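Local coordinates for ribose-phosphate pyrophosphokinase (Mycobacterium smegmatis, PDB 5MP7), which probably makes phosphoribosyl pyrophosphate by transferring the pyrophosphoryl group of ATP to the 1-hydroxyl of ribose 5-phosphate, using magnesium ions, at residues Asn11-Ala16 / Phe52-Arg57; Arg18-Leu23 / Thr284-Glu289; Ile48-Asp53 / Leu79-Ala84. All coordinates share one frame; numbering follows the deposited sequence.

Contact 1 (Asn11-Ala16 / Phe52-Arg57)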
ATOM      1  N   ASN A  11     -29.086 -45.130  47.392  1.00 38.97           N
ATOM      2  CA  ASN A  11     -29.765 -44.140  46.592  1.00 39.01           C
ATOM      3  C   ASN A  11     -29.472 -44.390  45.096  1.00 35.86           C
ATOM      4  O   ASN A  11     -28.326 -44.343  44.654  1.00 32.65           O
ATOM      5  CB  ASN A  11     -29.291 -42.767  47.058  1.00 45.05           C
ATOM      6  CG  ASN A  11     -29.754 -41.636  46.163  1.00 53.68           C
ATOM      7  OD1 ASN A  11     -30.933 -41.549  45.794  1.00 54.52           O
ATOM      8  ND2 ASN A  11     -28.829 -40.735  45.827  1.00 56.67           N
ATOM      9  N   LEU A  12     -30.517 -44.646  44.326  1.00 34.15           N
ATOM     10  CA  LEU A  12     -30.376 -44.964  42.908  1.00 35.65           C
ATOM     11  C   LEU A  12     -30.343 -43.681  42.101  1.00 32.90           C
ATOM     12  O   LEU A  12     -31.262 -42.886  42.176  1.00 34.35           O
ATOM     13  CB  LEU A  12     -31.545 -45.850  42.451  1.00 36.75           C
ATOM     14  CG  LEU A  12     -31.372 -46.687  41.176  1.00 42.00           C
ATOM     15  CD1 LEU A  12     -32.538 -47.629  40.965  1.00 40.78           C
ATOM     16  CD2 LEU A  12     -31.260 -45.827  39.930  1.00 48.90           C
ATOM     17  N   MET A  13     -29.307 -43.492  41.313  1.00 31.24           N
ATOM     18  CA  MET A  13     -29.240 -42.360  40.410  1.00 31.48           C
ATOM     19  C   MET A  13     -28.910 -42.792  39.005  1.00 27.98           C
ATOM     20  O   MET A  13     -28.000 -43.549  38.749  1.00 26.20           O
ATOM     21  CB  MET A  13     -28.224 -41.339  40.877  1.00 32.92           C
ATOM     22  CG  MET A  13     -28.767 -40.498  41.993  1.00 38.23           C
ATOM     23  SD  MET A  13     -27.538 -39.330  42.609  1.00 46.75           S
ATOM     24  CE  MET A  13     -27.881 -37.911  41.567  1.00 48.66           C
ATOM     25  N   LEU A  14     -29.652 -42.234  38.085  1.00 29.54           N
ATOM     26  CA  LEU A  14     -29.579 -42.583  36.707  1.00 28.92           C
ATOM     27  C   LEU A  14     -28.998 -41.377  35.970  1.00 28.37           C
ATOM     28  O   LEU A  14     -29.497 -40.274  36.059  1.00 30.16           O
ATOM     29  CB  LEU A  14     -30.987 -42.971  36.254  1.00 29.91           C
ATOM     30  CG  LEU A  14     -31.153 -43.280  34.763  1.00 37.12           C
ATOM     31  CD1 LEU A  14     -30.445 -44.573  34.306  1.00 38.70           C
ATOM     32  CD2 LEU A  14     -32.642 -43.363  34.489  1.00 37.85           C
ATOM     33  N   PHE A  15     -27.948 -41.615  35.212  1.00 28.92           N
ATOM     34  CA  PHE A  15     -27.294 -40.606  34.402  1.00 28.96           C
ATOM     35  C   PHE A  15     -27.390 -41.044  32.940  1.00 32.29           C
ATOM     36  O   PHE A  15     -27.372 -42.230  32.647  1.00 34.40           O
ATOM     37  CB  PHE A  15     -25.837 -40.525  34.787  1.00 27.60           C
ATOM     38  CG  PHE A  15     -25.636 -40.208  36.221  1.00 29.33           C
ATOM     39  CD1 PHE A  15     -25.660 -41.196  37.188  1.00 28.43           C
ATOM     40  CD2 PHE A  15     -25.452 -38.891  36.611  1.00 30.97           C
ATOM     41  CE1 PHE A  15     -25.512 -40.852  38.524  1.00 29.93           C
ATOM     42  CE2 PHE A  15     -25.302 -38.546  37.928  1.00 29.35           C
ATOM     43  CZ  PHE A  15     -25.351 -39.508  38.890  1.00 28.78           C
ATOM     44  N   ALA A  16     -27.467 -40.098  32.027  1.00 33.08           N
ATOM     45  CA  ALA A  16     -27.606 -40.423  30.627  1.00 36.50           C
ATOM     46  C   ALA A  16     -26.796 -39.480  29.791  1.00 36.55           C
ATOM     47  O   ALA A  16     -26.749 -38.286  30.050  1.00 34.36           O
ATOM     48  CB  ALA A  16     -29.053 -40.362  30.211  1.00 36.05           C
ATOM     49  N   PHE A  52     -22.302 -32.185  36.745  1.00 35.26           N
ATOM     50  CA  PHE A  52     -23.527 -32.650  37.379  1.00 38.64           C
ATOM     51  C   PHE A  52     -24.141 -31.506  38.158  1.00 40.45           C
ATOM     52  O   PHE A  52     -23.448 -30.801  38.870  1.00 33.58           O
ATOM     53  CB  PHE A  52     -23.293 -33.853  38.265  1.00 38.30           C
ATOM     54  CG  PHE A  52     -22.781 -35.036  37.511  1.00 42.50           C
ATOM     55  CD1 PHE A  52     -23.489 -35.544  36.431  1.00 40.61           C
ATOM     56  CD2 PHE A  52     -21.587 -35.650  37.880  1.00 45.85           C
ATOM     57  CE1 PHE A  52     -23.014 -36.629  35.730  1.00 41.71           C
ATOM     58  CE2 PHE A  52     -21.110 -36.741  37.177  1.00 42.60           C
ATOM     59  CZ  PHE A  52     -21.813 -37.221  36.094  1.00 42.09           C
ATOM     60  N   ASP A  53     -25.453 -31.344  38.031  1.00 42.01           N
ATOM     61  CA  ASP A  53     -26.133 -30.195  38.622  1.00 46.27           C
ATOM     62  C   ASP A  53     -26.900 -30.518  39.896  1.00 46.07           C
ATOM     63  O   ASP A  53     -27.658 -29.698  40.378  1.00 51.40           O
ATOM     64  CB  ASP A  53     -26.979 -29.519  37.554  1.00 47.89           C
ATOM     65  CG  ASP A  53     -26.108 -28.874  36.447  1.00 53.42           C
ATOM     66  OD1 ASP A  53     -24.983 -28.382  36.726  1.00 50.11           O
ATOM     67  OD2 ASP A  53     -26.541 -28.868  35.287  1.00 62.14           O
ATOM     68  N   GLU A  54     -26.652 -31.690  40.471  1.00 45.96           N
ATOM     69  CA  GLU A  54     -27.092 -32.021  41.827  1.00 48.68           C
ATOM     70  C   GLU A  54     -26.059 -32.949  42.441  1.00 48.45           C
ATOM     71  O   GLU A  54     -25.143 -33.411  41.730  1.00 51.88           O
ATOM     72  CB  GLU A  54     -28.493 -32.658  41.825  1.00 55.33           C
ATOM     73  CG  GLU A  54     -28.740 -33.664  40.709  1.00 63.68           C
ATOM     74  CD  GLU A  54     -30.153 -34.266  40.722  1.00 70.04           C
ATOM     75  OE1 GLU A  54     -30.499 -34.953  41.709  1.00 69.22           O
ATOM     76  OE2 GLU A  54     -30.913 -34.075  39.729  1.00 65.62           O
ATOM     77  N   SER A  55     -26.179 -33.213  43.748  1.00 43.47           N
ATOM     78  CA  SER A  55     -25.182 -34.029  44.454  1.00 41.35           C
ATOM     79  C   SER A  55     -25.200 -35.475  43.990  1.00 36.63           C
ATOM     80  O   SER A  55     -26.266 -36.019  43.731  1.00 37.60           O
ATOM     81  CB  SER A  55     -25.360 -34.002  45.978  1.00 41.39           C
ATOM     82  OG  SER A  55     -24.162 -34.494  46.620  1.00 46.30           O
ATOM     83  N   VAL A  56     -24.020 -36.077  43.860  1.00 31.87           N
ATOM     84  CA  VAL A  56     -23.909 -37.492  43.493  1.00 30.88           C
ATOM     85  C   VAL A  56     -23.187 -38.334  44.529  1.00 29.67           C
ATOM     86  O   VAL A  56     -23.032 -39.530  44.375  1.00 32.25           O
ATOM     87  CB  VAL A  56     -23.223 -37.645  42.132  1.00 31.19           C
ATOM     88  CG1 VAL A  56     -23.992 -36.883  41.069  1.00 33.15           C
ATOM     89  CG2 VAL A  56     -21.788 -37.157  42.166  1.00 31.39           C
ATOM     90  N   ARG A  57     -22.770 -37.717  45.616  1.00 34.13           N
ATOM     91  CA  ARG A  57     -22.046 -38.379  46.701  1.00 33.36           C
ATOM     92  C   ARG A  57     -22.878 -39.522  47.283  1.00 29.99           C
ATOM     93  O   ARG A  57     -24.053 -39.363  47.548  1.00 31.69           O
ATOM     94  CB  ARG A  57     -21.665 -37.279  47.710  1.00 36.61           C
ATOM     95  CG  ARG A  57     -20.916 -37.746  48.918  1.00 39.44           C
ATOM     96  CD  ARG A  57     -20.657 -36.636  49.916  1.00 41.39           C
ATOM     97  NE  ARG A  57     -19.341 -36.054  49.701  1.00 42.80           N
ATOM     98  CZ  ARG A  57     -19.120 -34.951  48.997  1.00 46.89           C
ATOM     99  NH1 ARG A  57     -20.125 -34.267  48.415  1.00 51.34           N
ATOM    100  NH2 ARG A  57     -17.875 -34.507  48.883  1.00 41.94           N
TER
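Phe52, the last residue of strand 48-52, meets Phe15 in an offset edge-to-face pair. The ring centroids lie 5.0 Å apart and the planes are turned by 62°. The edge of Phe15 points at the face of Phe52, and its CE2 sits above that face, displaced toward the rim. The closest atoms are Phe15 CD2 and Phe52 CE1, at 3.4 Å. The two side chains cross at about a right angle.

Next comes Glu54. Its chain and that of Met13 run alongside each other, pointing opposite ways, and Glu54 OE1 lies 4.0 Å from Met13 CE. The other carboxylate oxygen makes a weak hydrogen bond to the backbone N of Ala37.

The contact lies at one margin of the N-terminal domain's five-stranded parallel sheet. Strand 12-16 is an outermost strand of that sheet within this chain and pairs with strand 60-64. The loop residues 53-57 belong to the connection that leads into this neighbour.

Ser55 takes part through its backbone. Ser55 O is 3.3 Å from Met13 CE. The bend of the methionine chain at chi3, 91°, turns this methyl toward the loop.

Val56 touches with one branch. Val56 CG1 lies at the edge of the Phe15 ring, 3.7 Å from Phe15 CZ. The same Val56 CG1 is 4.1 Å from Met13 CE.

Contact 2 (Arg18-Leu23 / Thr284-Glu289)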
ATOM      1  N   ARG A  18     -26.092 -37.919  25.802  1.00 40.63           N
ATOM      2  CA  ARG A  18     -26.955 -37.246  24.822  1.00 41.87           C
ATOM      3  C   ARG A  18     -27.267 -38.063  23.573  1.00 35.55           C
ATOM      4  O   ARG A  18     -28.090 -37.646  22.791  1.00 35.17           O
ATOM      5  CB  ARG A  18     -26.287 -35.949  24.358  1.00 43.92           C
ATOM      6  CG  ARG A  18     -26.177 -34.887  25.438  1.00 47.03           C
ATOM      7  CD  ARG A  18     -25.319 -33.733  24.935  1.00 47.20           C
ATOM      8  NE  ARG A  18     -23.909 -34.128  24.820  1.00 52.12           N
ATOM      9  CZ  ARG A  18     -22.973 -33.524  24.075  1.00 53.47           C
ATOM     10  NH1 ARG A  18     -23.276 -32.462  23.339  1.00 54.93           N
ATOM     11  NH2 ARG A  18     -21.722 -33.986  24.086  1.00 54.55           N
ATOM     12  N   ALA A  19     -26.625 -39.206  23.376  1.00 32.69           N
ATOM     13  CA  ALA A  19     -26.780 -39.957  22.138  1.00 33.90           C
ATOM     14  C   ALA A  19     -28.194 -40.527  21.876  1.00 33.69           C
ATOM     15  O   ALA A  19     -28.620 -40.606  20.733  1.00 33.71           O
ATOM     16  CB  ALA A  19     -25.750 -41.080  22.049  1.00 33.41           C
ATOM     17  N   HIS A  20     -28.916 -40.930  22.911  1.00 32.36           N
ATOM     18  CA  HIS A  20     -30.141 -41.622  22.667  1.00 30.17           C
ATOM     19  C   HIS A  20     -31.105 -41.269  23.752  1.00 31.52           C
ATOM     20  O   HIS A  20     -31.401 -42.078  24.609  1.00 29.15           O
ATOM     21  CB  HIS A  20     -29.866 -43.106  22.574  1.00 29.89           C
ATOM     22  CG  HIS A  20     -31.044 -43.906  22.109  1.00 30.81           C
ATOM     23  ND1 HIS A  20     -31.059 -45.282  22.137  1.00 30.90           N
ATOM     24  CD2 HIS A  20     -32.263 -43.529  21.670  1.00 30.46           C
ATOM     25  CE1 HIS A  20     -32.235 -45.716  21.739  1.00 27.91           C
ATOM     26  NE2 HIS A  20     -32.987 -44.674  21.452  1.00 28.53           N
ATOM     27  N   PRO A  21     -31.656 -40.045  23.677  1.00 36.31           N
ATOM     28  CA  PRO A  21     -32.577 -39.512  24.697  1.00 36.81           C
ATOM     29  C   PRO A  21     -33.929 -40.257  24.876  1.00 37.53           C
ATOM     30  O   PRO A  21     -34.429 -40.323  26.003  1.00 42.32           O
ATOM     31  CB  PRO A  21     -32.779 -38.040  24.276  1.00 38.78           C
ATOM     32  CG  PRO A  21     -32.280 -37.933  22.855  1.00 39.70           C
ATOM     33  CD  PRO A  21     -31.337 -39.065  22.611  1.00 36.59           C
ATOM     34  N   GLU A  22     -34.505 -40.809  23.817  1.00 37.35           N
ATOM     35  CA  GLU A  22     -35.745 -41.591  23.952  1.00 39.91           C
ATOM     36  C   GLU A  22     -35.564 -42.813  24.827  1.00 35.81           C
ATOM     37  O   GLU A  22     -36.438 -43.141  25.634  1.00 36.02           O
ATOM     38  CB  GLU A  22     -36.323 -41.998  22.569  1.00 49.04           C
ATOM     39  CG  GLU A  22     -36.991 -40.795  21.786  1.00 64.83           C
ATOM     40  CD  GLU A  22     -37.269 -41.077  20.301  1.00 77.35           C
ATOM     41  OE1 GLU A  22     -37.256 -42.263  19.892  1.00 94.96           O
ATOM     42  OE2 GLU A  22     -37.509 -40.110  19.527  1.00 73.65           O
ATOM     43  N   LEU A  23     -34.442 -43.511  24.677  1.00 33.50           N
ATOM     44  CA  LEU A  23     -34.220 -44.706  25.475  1.00 31.77           C
ATOM     45  C   LEU A  23     -34.091 -44.316  26.934  1.00 32.34           C
ATOM     46  O   LEU A  23     -34.658 -44.989  27.799  1.00 31.94           O
ATOM     47  CB  LEU A  23     -32.984 -45.471  25.047  1.00 30.90           C
ATOM     48  CG  LEU A  23     -32.675 -46.771  25.792  1.00 31.26           C
ATOM     49  CD1 LEU A  23     -33.819 -47.781  25.704  1.00 31.26           C
ATOM     50  CD2 LEU A  23     -31.416 -47.369  25.199  1.00 32.43           C
ATOM     51  N   THR A 284     -31.840 -50.463  20.888  1.00 27.78           N
ATOM     52  CA  THR A 284     -30.578 -50.294  21.603  1.00 27.84           C
ATOM     53  C   THR A 284     -29.846 -49.101  21.045  1.00 26.36           C
ATOM     54  O   THR A 284     -29.107 -48.470  21.753  1.00 29.52           O
ATOM     55  CB  THR A 284     -29.659 -51.526  21.476  1.00 29.46           C
ATOM     56  OG1 THR A 284     -29.657 -51.994  20.130  1.00 28.84           O
ATOM     57  CG2 THR A 284     -30.094 -52.650  22.417  1.00 29.16           C
ATOM     58  N   LEU A 285     -30.060 -48.832  19.774  1.00 27.72           N
ATOM     59  CA  LEU A 285     -29.594 -47.658  19.076  1.00 29.79           C
ATOM     60  C   LEU A 285     -30.783 -46.840  18.672  1.00 29.98           C
ATOM     61  O   LEU A 285     -31.866 -47.393  18.518  1.00 31.27           O
ATOM     62  CB  LEU A 285     -28.854 -48.066  17.808  1.00 31.58           C
ATOM     63  CG  LEU A 285     -27.535 -48.745  18.175  1.00 35.73           C
ATOM     64  CD1 LEU A 285     -27.075 -49.707  17.118  1.00 40.35           C
ATOM     65  CD2 LEU A 285     -26.424 -47.729  18.433  1.00 36.27           C
ATOM     66  N   PRO A 286     -30.610 -45.511  18.518  1.00 30.97           N
ATOM     67  CA  PRO A 286     -31.782 -44.689  18.202  1.00 31.19           C
ATOM     68  C   PRO A 286     -32.139 -44.902  16.734  1.00 34.89           C
ATOM     69  O   PRO A 286     -31.277 -44.818  15.879  1.00 35.65           O
ATOM     70  CB  PRO A 286     -31.303 -43.260  18.450  1.00 28.85           C
ATOM     71  CG  PRO A 286     -29.847 -43.332  18.286  1.00 28.22           C
ATOM     72  CD  PRO A 286     -29.393 -44.702  18.658  1.00 28.13           C
ATOM     73  N   ILE A 287     -33.394 -45.210  16.458  1.00 37.01           N
ATOM     74  CA  ILE A 287     -33.829 -45.425  15.099  1.00 42.05           C
ATOM     75  C   ILE A 287     -34.474 -44.129  14.633  1.00 40.61           C
ATOM     76  O   ILE A 287     -35.660 -43.924  14.861  1.00 36.18           O
ATOM     77  CB  ILE A 287     -34.857 -46.576  15.004  1.00 46.89           C
ATOM     78  CG1 ILE A 287     -34.415 -47.815  15.820  1.00 50.59           C
ATOM     79  CG2 ILE A 287     -35.084 -46.919  13.541  1.00 47.60           C
ATOM     80  CD1 ILE A 287     -33.168 -48.523  15.318  1.00 51.14           C
ATOM     81  N   THR A 288     -33.698 -43.268  13.982  1.00 41.38           N
ATOM     82  CA  THR A 288     -34.190 -41.973  13.540  1.00 45.14           C
ATOM     83  C   THR A 288     -35.078 -42.133  12.322  1.00 48.64           C
ATOM     84  O   THR A 288     -35.149 -43.222  11.714  1.00 45.75           O
ATOM     85  CB  THR A 288     -33.037 -41.013  13.174  1.00 51.48           C
ATOM     86  OG1 THR A 288     -32.263 -41.538  12.079  1.00 52.82           O
ATOM     87  CG2 THR A 288     -32.144 -40.767  14.376  1.00 54.77           C
ATOM     88  N   GLU A 289     -35.711 -41.042  11.919  1.00 51.32           N
ATOM     89  CA  GLU A 289     -36.701 -41.088  10.842  1.00 57.97           C
ATOM     90  C   GLU A 289     -36.091 -41.366   9.457  1.00 56.42           C
ATOM     91  O   GLU A 289     -36.714 -42.042   8.647  1.00 56.75           O
ATOM     92  CB  GLU A 289     -37.605 -39.850  10.914  1.00 62.70           C
ATOM     93  CG  GLU A 289     -38.206 -39.757  12.340  1.00 74.89           C
ATOM     94  CD  GLU A 289     -39.030 -40.989  12.812  1.00 81.47           C
ATOM     95  OE1 GLU A 289     -39.272 -41.928  12.023  1.00 80.91           O
ATOM     96  OE2 GLU A 289     -39.458 -41.032  13.993  1.00 78.12           O
TER
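His20 and Pro286 form the centre of this contact, with the proline packed over one face of the imidazole. Pro286 CB stands 3.7 Å from the centroid of the His20 ring and 25° off the ring normal, a CH-pi contact. Pro286 CA is over the same face, offset toward the rim. On the opposite face lies Leu23 CB, 3.4 Å above the His20 ring plane and also offset toward the rim. The imidazole is thus sandwiched between Leu23 of the helix it precedes and Pro286 of the loop 284-289.

Thr284 O lies at the ring edge, near its plane. The same oxygen accepts a hydrogen bond from Ser66 OG. Ala19 O approaches the proline at Pro286 CG, 3.9 Å away.

Further out, His20 occupies the N-cap position of helix 21-31. Its CG is anti to the backbone N, chi1 -171°, which carries the ring toward the loop. Thr284 is held by a hydrogen bond between its OG1 and His260 ND1.

The contact joins two PRTase-like parts of the chain, a helix start in the N-terminal domain and a loop in the synthetase-associated region. Leu285 is about 8 Å, side chain to side chain, from Asp234, a residue predicted to bind ribose 5-phosphate. This places the contact at the domain junction beside the probable active site of a class I PRPP synthase.

Contact 3 (Ile48-Asp53 / Leu79-Ala84)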
ATOM      1  N   ILE A  48     -15.507 -32.566  25.137  1.00 40.97           N
ATOM      2  CA  ILE A  48     -16.769 -32.615  25.859  1.00 41.11           C
ATOM      3  C   ILE A  48     -16.627 -32.033  27.263  1.00 39.37           C
ATOM      4  O   ILE A  48     -15.670 -32.326  27.955  1.00 37.41           O
ATOM      5  CB  ILE A  48     -17.225 -34.075  25.949  1.00 41.58           C
ATOM      6  CG1 ILE A  48     -17.446 -34.618  24.551  1.00 39.87           C
ATOM      7  CG2 ILE A  48     -18.505 -34.242  26.744  1.00 44.43           C
ATOM      8  CD1 ILE A  48     -17.101 -36.068  24.484  1.00 40.76           C
ATOM      9  N   PHE A  49     -17.620 -31.254  27.664  1.00 41.02           N
ATOM     10  CA  PHE A  49     -17.701 -30.684  28.980  1.00 42.14           C
ATOM     11  C   PHE A  49     -18.866 -31.326  29.690  1.00 37.88           C
ATOM     12  O   PHE A  49     -19.954 -31.358  29.173  1.00 32.50           O
ATOM     13  CB  PHE A  49     -17.949 -29.188  28.871  1.00 50.03           C
ATOM     14  CG  PHE A  49     -18.105 -28.504  30.201  1.00 58.92           C
ATOM     15  CD1 PHE A  49     -19.345 -28.499  30.845  1.00 65.45           C
ATOM     16  CD2 PHE A  49     -17.026 -27.861  30.819  1.00 65.11           C
ATOM     17  CE1 PHE A  49     -19.508 -27.886  32.079  1.00 66.33           C
ATOM     18  CE2 PHE A  49     -17.188 -27.231  32.056  1.00 67.58           C
ATOM     19  CZ  PHE A  49     -18.434 -27.248  32.687  1.00 65.65           C
ATOM     20  N   VAL A  50     -18.654 -31.764  30.921  1.00 37.20           N
ATOM     21  CA  VAL A  50     -19.685 -32.444  31.684  1.00 33.09           C
ATOM     22  C   VAL A  50     -19.722 -31.835  33.052  1.00 31.72           C
ATOM     23  O   VAL A  50     -18.690 -31.672  33.656  1.00 35.05           O
ATOM     24  CB  VAL A  50     -19.404 -33.975  31.728  1.00 36.66           C
ATOM     25  CG1 VAL A  50     -19.916 -34.646  32.998  1.00 37.71           C
ATOM     26  CG2 VAL A  50     -20.055 -34.667  30.523  1.00 39.71           C
ATOM     27  N   ARG A  51     -20.905 -31.544  33.576  1.00 30.71           N
ATOM     28  CA  ARG A  51     -21.036 -31.133  34.965  1.00 34.82           C
ATOM     29  C   ARG A  51     -22.345 -31.595  35.558  1.00 32.14           C
ATOM     30  O   ARG A  51     -23.373 -31.425  34.953  1.00 30.86           O
ATOM     31  CB  ARG A  51     -20.944 -29.625  35.077  1.00 38.96           C
ATOM     32  CG  ARG A  51     -20.868 -29.149  36.522  1.00 47.12           C
ATOM     33  CD  ARG A  51     -20.784 -27.629  36.586  1.00 51.68           C
ATOM     34  NE  ARG A  51     -21.921 -27.063  35.871  1.00 52.74           N
ATOM     35  CZ  ARG A  51     -21.918 -25.959  35.138  1.00 55.81           C
ATOM     36  NH1 ARG A  51     -20.818 -25.212  35.002  1.00 60.41           N
ATOM     37  NH2 ARG A  51     -23.043 -25.601  34.530  1.00 55.50           N
ATOM     38  N   PHE A  52     -22.302 -32.185  36.745  1.00 35.26           N
ATOM     39  CA  PHE A  52     -23.527 -32.650  37.379  1.00 38.64           C
ATOM     40  C   PHE A  52     -24.141 -31.506  38.158  1.00 40.45           C
ATOM     41  O   PHE A  52     -23.448 -30.801  38.870  1.00 33.58           O
ATOM     42  CB  PHE A  52     -23.293 -33.853  38.265  1.00 38.30           C
ATOM     43  CG  PHE A  52     -22.781 -35.036  37.511  1.00 42.50           C
ATOM     44  CD1 PHE A  52     -23.489 -35.544  36.431  1.00 40.61           C
ATOM     45  CD2 PHE A  52     -21.587 -35.650  37.880  1.00 45.85           C
ATOM     46  CE1 PHE A  52     -23.014 -36.629  35.730  1.00 41.71           C
ATOM     47  CE2 PHE A  52     -21.110 -36.741  37.177  1.00 42.60           C
ATOM     48  CZ  PHE A  52     -21.813 -37.221  36.094  1.00 42.09           C
ATOM     49  N   ASP A  53     -25.453 -31.344  38.031  1.00 42.01           N
ATOM     50  CA  ASP A  53     -26.133 -30.195  38.622  1.00 46.27           C
ATOM     51  C   ASP A  53     -26.900 -30.518  39.896  1.00 46.07           C
ATOM     52  O   ASP A  53     -27.658 -29.698  40.378  1.00 51.40           O
ATOM     53  CB  ASP A  53     -26.979 -29.519  37.554  1.00 47.89           C
ATOM     54  CG  ASP A  53     -26.108 -28.874  36.447  1.00 53.42           C
ATOM     55  OD1 ASP A  53     -24.983 -28.382  36.726  1.00 50.11           O
ATOM     56  OD2 ASP A  53     -26.541 -28.868  35.287  1.00 62.14           O
ATOM     57  N   LEU A  79     -17.009 -42.238  29.385  1.00 24.58           N
ATOM     58  CA  LEU A  79     -15.812 -42.300  30.233  1.00 25.23           C
ATOM     59  C   LEU A  79     -15.632 -41.054  31.082  1.00 23.88           C
ATOM     60  O   LEU A  79     -15.243 -41.175  32.244  1.00 22.59           O
ATOM     61  CB  LEU A  79     -14.535 -42.496  29.410  1.00 27.05           C
ATOM     62  CG  LEU A  79     -14.453 -43.801  28.632  1.00 27.17           C
ATOM     63  CD1 LEU A  79     -13.302 -43.740  27.655  1.00 25.99           C
ATOM     64  CD2 LEU A  79     -14.317 -44.984  29.555  1.00 27.81           C
ATOM     65  N   ILE A  80     -15.916 -39.887  30.514  1.00 22.89           N
ATOM     66  CA  ILE A  80     -15.822 -38.613  31.249  1.00 24.57           C
ATOM     67  C   ILE A  80     -16.848 -38.549  32.402  1.00 26.00           C
ATOM     68  O   ILE A  80     -16.506 -38.156  33.492  1.00 23.83           O
ATOM     69  CB  ILE A  80     -15.932 -37.426  30.304  1.00 24.26           C
ATOM     70  CG1 ILE A  80     -14.632 -37.298  29.540  1.00 27.04           C
ATOM     71  CG2 ILE A  80     -16.150 -36.122  31.025  1.00 25.17           C
ATOM     72  CD1 ILE A  80     -14.784 -36.535  28.229  1.00 29.70           C
ATOM     73  N   MET A  81     -18.074 -38.998  32.159  1.00 27.84           N
ATOM     74  CA  MET A  81     -19.091 -39.070  33.198  1.00 28.72           C
ATOM     75  C   MET A  81     -18.709 -40.026  34.308  1.00 25.06           C
ATOM     76  O   MET A  81     -18.966 -39.762  35.480  1.00 24.17           O
ATOM     77  CB  MET A  81     -20.444 -39.514  32.616  1.00 31.67           C
ATOM     78  CG  MET A  81     -21.172 -38.378  31.927  1.00 38.47           C
ATOM     79  SD  MET A  81     -22.591 -38.825  30.888  1.00 47.33           S
ATOM     80  CE  MET A  81     -23.830 -39.063  32.127  1.00 44.56           C
ATOM     81  N   ILE A  82     -18.143 -41.162  33.950  1.00 22.98           N
ATOM     82  CA  ILE A  82     -17.691 -42.117  34.951  1.00 24.62           C
ATOM     83  C   ILE A  82     -16.536 -41.553  35.819  1.00 24.99           C
ATOM     84  O   ILE A  82     -16.557 -41.745  37.022  1.00 24.47           O
ATOM     85  CB  ILE A  82     -17.339 -43.467  34.292  1.00 25.88           C
ATOM     86  CG1 ILE A  82     -18.616 -44.125  33.799  1.00 23.89           C
ATOM     87  CG2 ILE A  82     -16.640 -44.408  35.272  1.00 25.77           C
ATOM     88  CD1 ILE A  82     -18.396 -45.155  32.746  1.00 24.26           C
ATOM     89  N   ASP A  83     -15.576 -40.841  35.207  1.00 26.50           N
ATOM     90  CA  ASP A  83     -14.514 -40.111  35.932  1.00 26.95           C
ATOM     91  C   ASP A  83     -15.102 -39.138  36.933  1.00 23.70           C
ATOM     92  O   ASP A  83     -14.635 -39.018  38.067  1.00 20.72           O
ATOM     93  CB  ASP A  83     -13.576 -39.368  34.929  1.00 30.96           C
ATOM     94  CG  ASP A  83     -12.419 -38.453  35.628  1.00 37.67           C
ATOM     95  OD1 ASP A  83     -12.709 -37.351  36.191  1.00 40.09           O
ATOM     96  OD2 ASP A  83     -11.202 -38.795  35.564  1.00 43.75           O
ATOM     97  N   ALA A  84     -16.097 -38.387  36.496  1.00 22.39           N
ATOM     98  CA  ALA A  84     -16.706 -37.399  37.358  1.00 22.81           C
ATOM     99  C   ALA A  84     -17.421 -38.028  38.551  1.00 23.13           C
ATOM    100  O   ALA A  84     -17.363 -37.510  39.656  1.00 23.09           O
ATOM    101  CB  ALA A  84     -17.651 -36.523  36.554  1.00 24.84           C
TER
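Strand 48-52 and helix segment 79-84 run in roughly the same direction, with their axes 8.9 Å apart at closest approach and inclined at 36°.

Val50 uses three carbons. Val50 CB lies 4.0 Å from Ile80 CG2, while CG1 and CG2 of Val50 both touch Met81 CG, each at 4.1 Å. The Val50 and Met81 side chains cross at about a right angle. The far end of Ile80, CD1, lies 4.1 Å from Ile48 CB. The two branches of Ile80 thus divide the strand: CG2 goes to Val50 and CD1 to Ile48. Its chi1 of -74° puts CG2 anti to the backbone N.

Strand 48-52 pairs with strand 38-42 in a two-stranded antiparallel hairpin, and this hairpin packs against helix 71-87 of the N-terminal domain. Ile48 follows directly on Glu47, a predicted ATP-binding residue.

Phe52 reaches the next helical turn. Met81 O lies in the plane of the Phe52 ring, at the edge, 3.9 Å from Phe52 CZ. Ala84 CB comes within 3.5 Å of Phe52 CE2. No hydrogen bond spans the two segments, and all six touching residues are buried.

A second subunit packs close by. Tyr102 OH of the second subunit is hydrogen-bonded to Ile48 N, and Pro114 of that subunit packs on Ile80.

Contacts 1 and 3 are neighbours, with centres 11 Å apart. They share Phe52 and Asp53, and Met81 CE of contact 3 packs against Phe15 CB of contact 1 at 3.6 Å. Both lie in the N-terminal domain and both touch a second subunit, so this end of the domain also belongs to the hexamer assembly. Contact 2 is about 21 Å from contact 1 and 20 Å from contact 3, centre to centre, nearer the middle of the chain. Its first segment follows strand 12-16 of contact 1, and its second lies 261 residues further on. Contact 3 is nested within that long loop. Of the three, contact 2 is the one that joins the N-terminal domain to the synthetase-associated region.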